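PDB 1VB5: translation initiation factor eIF-2B from Pyrococcus horikoshii, which probably catalyses the exchange of GDP for GTP on initiation factor 2, as a member of the eIF-2B alpha/beta/delta subunit family. Local coordinates for residues A181-D186 with F214-E219. Residues are numbered along the deposited sequence; the frame is centred on the assembly and turned at random.
Sequences AIVGAD and FYVAAE
The Phe214 ring meets Ala181 and Val183 obliquely: CB of Ala181 approaches CD1 of Phe214 at 3.7 Å, and CG2 of Val183 lies 3.8 Å from CZ of Phe214. The ring runs forward along the strands, a course set by a chi1 of -168° that turns CG away from the backbone N; the small Ala181 thus sits beside CD1, while the branched Val183 offers a methyl to the far end at CZ. Helix 200-209 covers this face through Thr200, Leu203 and Ala204. On the face shared with Ile182, the Tyr215 ring has the carbonyl O of Ala181 at its edge, then leads away toward Arg260 and Leu106; a partly exposed place suits its amphipathic phenol.

Strands 181-183 and 214-217 run parallel, with the alternating bonds of such a pair: Tyr215 N to Ala181 O (2.8 Å), Val183 N to Tyr215 O (3.1 Å) and Ala217 N to Val183 O (2.8 Å). Past the end of strand 181-183 the chains part, yet the Ala185 methyl, pointing toward the other segment, still meets Val216 CG1 at 3.7 Å and Ala218 CB at 4.0 Å.

These are central strands of the Rossmann-like sheet, joined by a crossover containing helix 200-209. The chemistry implies a buried, largely apolar seam in which three main-chain hydrogen bonds pair polar groups of the two strands and apolar side chains in contact also touch helix 200-209.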
ATOM      1  N   ALA B 181      15.268  -5.711  -4.565  1.00 18.61           N
ATOM      2  CA  ALA B 181      14.553  -4.476  -4.301  1.00 14.48           C
ATOM      3  C   ALA B 181      15.569  -3.363  -4.055  1.00 20.68           C
ATOM      4  O   ALA B 181      16.575  -3.568  -3.370  1.00 15.71           O
ATOM      5  CB  ALA B 181      13.651  -4.647  -3.078  1.00 14.79           C
ATOM      6  N   ILE B 182      15.300  -2.193  -4.626  1.00 16.05           N
ATOM      7  CA  ILE B 182      16.170  -1.039  -4.475  1.00 13.81           C
ATOM      8  C   ILE B 182      15.317   0.204  -4.280  1.00 15.73           C
ATOM      9  O   ILE B 182      14.579   0.601  -5.180  1.00 22.39           O
ATOM     10  CB  ILE B 182      17.064  -0.827  -5.725  1.00 16.18           C
ATOM     11  CG1 ILE B 182      17.957  -2.047  -5.950  1.00 20.49           C
ATOM     12  CG2 ILE B 182      17.931   0.415  -5.543  1.00 21.93           C
ATOM     13  CD1 ILE B 182      18.872  -1.933  -7.167  1.00 19.56           C
ATOM     14  N   VAL B 183      15.405   0.808  -3.099  1.00 17.04           N
ATOM     15  CA  VAL B 183      14.652   2.018  -2.812  1.00 14.46           C
ATOM     16  C   VAL B 183      15.615   3.110  -2.361  1.00 19.68           C
ATOM     17  O   VAL B 183      16.773   2.835  -2.030  1.00 18.41           O
ATOM     18  CB  VAL B 183      13.599   1.789  -1.699  1.00 19.41           C
ATOM     19  CG1 VAL B 183      12.636   0.669  -2.114  1.00 21.34           C
ATOM     20  CG2 VAL B 183      14.284   1.440  -0.382  1.00 14.36           C
ATOM     21  N   GLY B 184      15.141   4.348  -2.368  1.00 19.46           N
ATOM     22  CA  GLY B 184      15.974   5.455  -1.942  1.00 18.98           C
ATOM     23  C   GLY B 184      15.804   5.666  -0.451  1.00 20.35           C
ATOM     24  O   GLY B 184      15.378   4.756   0.267  1.00 23.03           O
ATOM     25  N   ALA B 185      16.128   6.866   0.014  1.00 19.22           N
ATOM     26  CA  ALA B 185      16.007   7.201   1.423  1.00 15.23           C
ATOM     27  C   ALA B 185      16.049   8.708   1.622  1.00 19.70           C
ATOM     28  O   ALA B 185      16.784   9.417   0.927  1.00 26.50           O
ATOM     29  CB  ALA B 185      17.128   6.550   2.212  1.00 17.62           C
ATOM     30  N   ASP B 186      15.251   9.188   2.567  1.00 14.70           N
ATOM     31  CA  ASP B 186      15.208  10.602   2.898  1.00 19.96           C
ATOM     32  C   ASP B 186      16.142  10.821   4.084  1.00 17.72           C
ATOM     33  O   ASP B 186      16.607  11.928   4.325  1.00 20.88           O
ATOM     34  CB  ASP B 186      13.777  11.014   3.259  1.00 18.38           C
ATOM     35  CG  ASP B 186      12.836  10.914   2.077  1.00 29.88           C
ATOM     36  OD1 ASP B 186      12.872  11.809   1.202  1.00 34.50           O
ATOM     37  OD2 ASP B 186      12.069   9.931   2.007  1.00 30.27           O
ATOM     38  N   PHE B 214      16.931  -6.710  -0.094  1.00 15.40           N
ATOM     39  CA  PHE B 214      16.430  -5.340  -0.026  1.00 16.47           C
ATOM     40  C   PHE B 214      17.567  -4.333   0.167  1.00 19.55           C
ATOM     41  O   PHE B 214      18.185  -4.287   1.229  1.00 14.70           O
ATOM     42  CB  PHE B 214      15.452  -5.249   1.153  1.00 14.82           C
ATOM     43  CG  PHE B 214      14.638  -3.987   1.195  1.00 14.37           C
ATOM     44  CD1 PHE B 214      13.400  -3.922   0.562  1.00 12.44           C
ATOM     45  CD2 PHE B 214      15.072  -2.889   1.927  1.00 14.38           C
ATOM     46  CE1 PHE B 214      12.604  -2.787   0.669  1.00 17.25           C
ATOM     47  CE2 PHE B 214      14.283  -1.745   2.040  1.00 14.11           C
ATOM     48  CZ  PHE B 214      13.044  -1.698   1.409  1.00 18.15           C
ATOM     49  N   TYR B 215      17.828  -3.513  -0.849  1.00 21.77           N
ATOM     50  CA  TYR B 215      18.892  -2.515  -0.751  1.00 16.61           C
ATOM     51  C   TYR B 215      18.361  -1.096  -0.725  1.00 14.86           C
ATOM     52  O   TYR B 215      17.355  -0.777  -1.367  1.00 14.65           O
ATOM     53  CB  TYR B 215      19.881  -2.650  -1.914  1.00 15.24           C
ATOM     54  CG  TYR B 215      20.801  -3.847  -1.816  1.00 13.10           C
ATOM     55  CD1 TYR B 215      20.379  -5.120  -2.221  1.00 14.38           C
ATOM     56  CD2 TYR B 215      22.096  -3.706  -1.315  1.00 13.02           C
ATOM     57  CE1 TYR B 215      21.238  -6.221  -2.130  1.00 13.16           C
ATOM     58  CE2 TYR B 215      22.956  -4.797  -1.216  1.00  9.59           C
ATOM     59  CZ  TYR B 215      22.528  -6.046  -1.627  1.00 14.90           C
ATOM     60  OH  TYR B 215      23.410  -7.108  -1.569  1.00 20.76           O
ATOM     61  N   VAL B 216      19.058  -0.247   0.017  1.00 13.44           N
ATOM     62  CA  VAL B 216      18.693   1.152   0.143  1.00 17.98           C
ATOM     63  C   VAL B 216      19.810   2.001  -0.455  1.00 20.84           C
ATOM     64  O   VAL B 216      20.982   1.787  -0.154  1.00 19.22           O
ATOM     65  CB  VAL B 216      18.506   1.539   1.625  1.00 21.71           C
ATOM     66  CG1 VAL B 216      18.250   3.044   1.747  1.00 23.76           C
ATOM     67  CG2 VAL B 216      17.357   0.742   2.222  1.00 14.15           C
ATOM     68  N   ALA B 217      19.448   2.943  -1.317  1.00 21.29           N
ATOM     69  CA  ALA B 217      20.436   3.818  -1.941  1.00 18.99           C
ATOM     70  C   ALA B 217      20.403   5.163  -1.237  1.00 19.13           C
ATOM     71  O   ALA B 217      19.394   5.871  -1.286  1.00 16.72           O
ATOM     72  CB  ALA B 217      20.118   3.996  -3.423  1.00 19.81           C
ATOM     73  N   ALA B 218      21.499   5.518  -0.575  1.00 15.32           N
ATOM     74  CA  ALA B 218      21.553   6.788   0.134  1.00 17.38           C
ATOM     75  C   ALA B 218      22.949   7.390   0.159  1.00 16.68           C
ATOM     76  O   ALA B 218      23.884   6.785   0.677  1.00 17.50           O
ATOM     77  CB  ALA B 218      21.052   6.604   1.560  1.00 17.97           C
ATOM     78  N   GLU B 219      23.094   8.583  -0.411  1.00 19.38           N
ATOM     79  CA  GLU B 219      24.389   9.242  -0.399  1.00 21.22           C
ATOM     80  C   GLU B 219      24.689   9.593   1.054  1.00 24.56           C
ATOM     81  O   GLU B 219      23.778   9.727   1.874  1.00 22.22           O
ATOM     82  CB  GLU B 219      24.377  10.523  -1.247  1.00 18.63           C
ATOM     83  CG  GLU B 219      24.228  10.281  -2.740  1.00 20.92           C
ATOM     84  CD  GLU B 219      22.775  10.232  -3.193  1.00 29.17           C
ATOM     85  OE1 GLU B 219      21.888   9.999  -2.347  1.00 25.75           O
ATOM     86  OE2 GLU B 219      22.523  10.418  -4.405  1.00 28.98           O
TER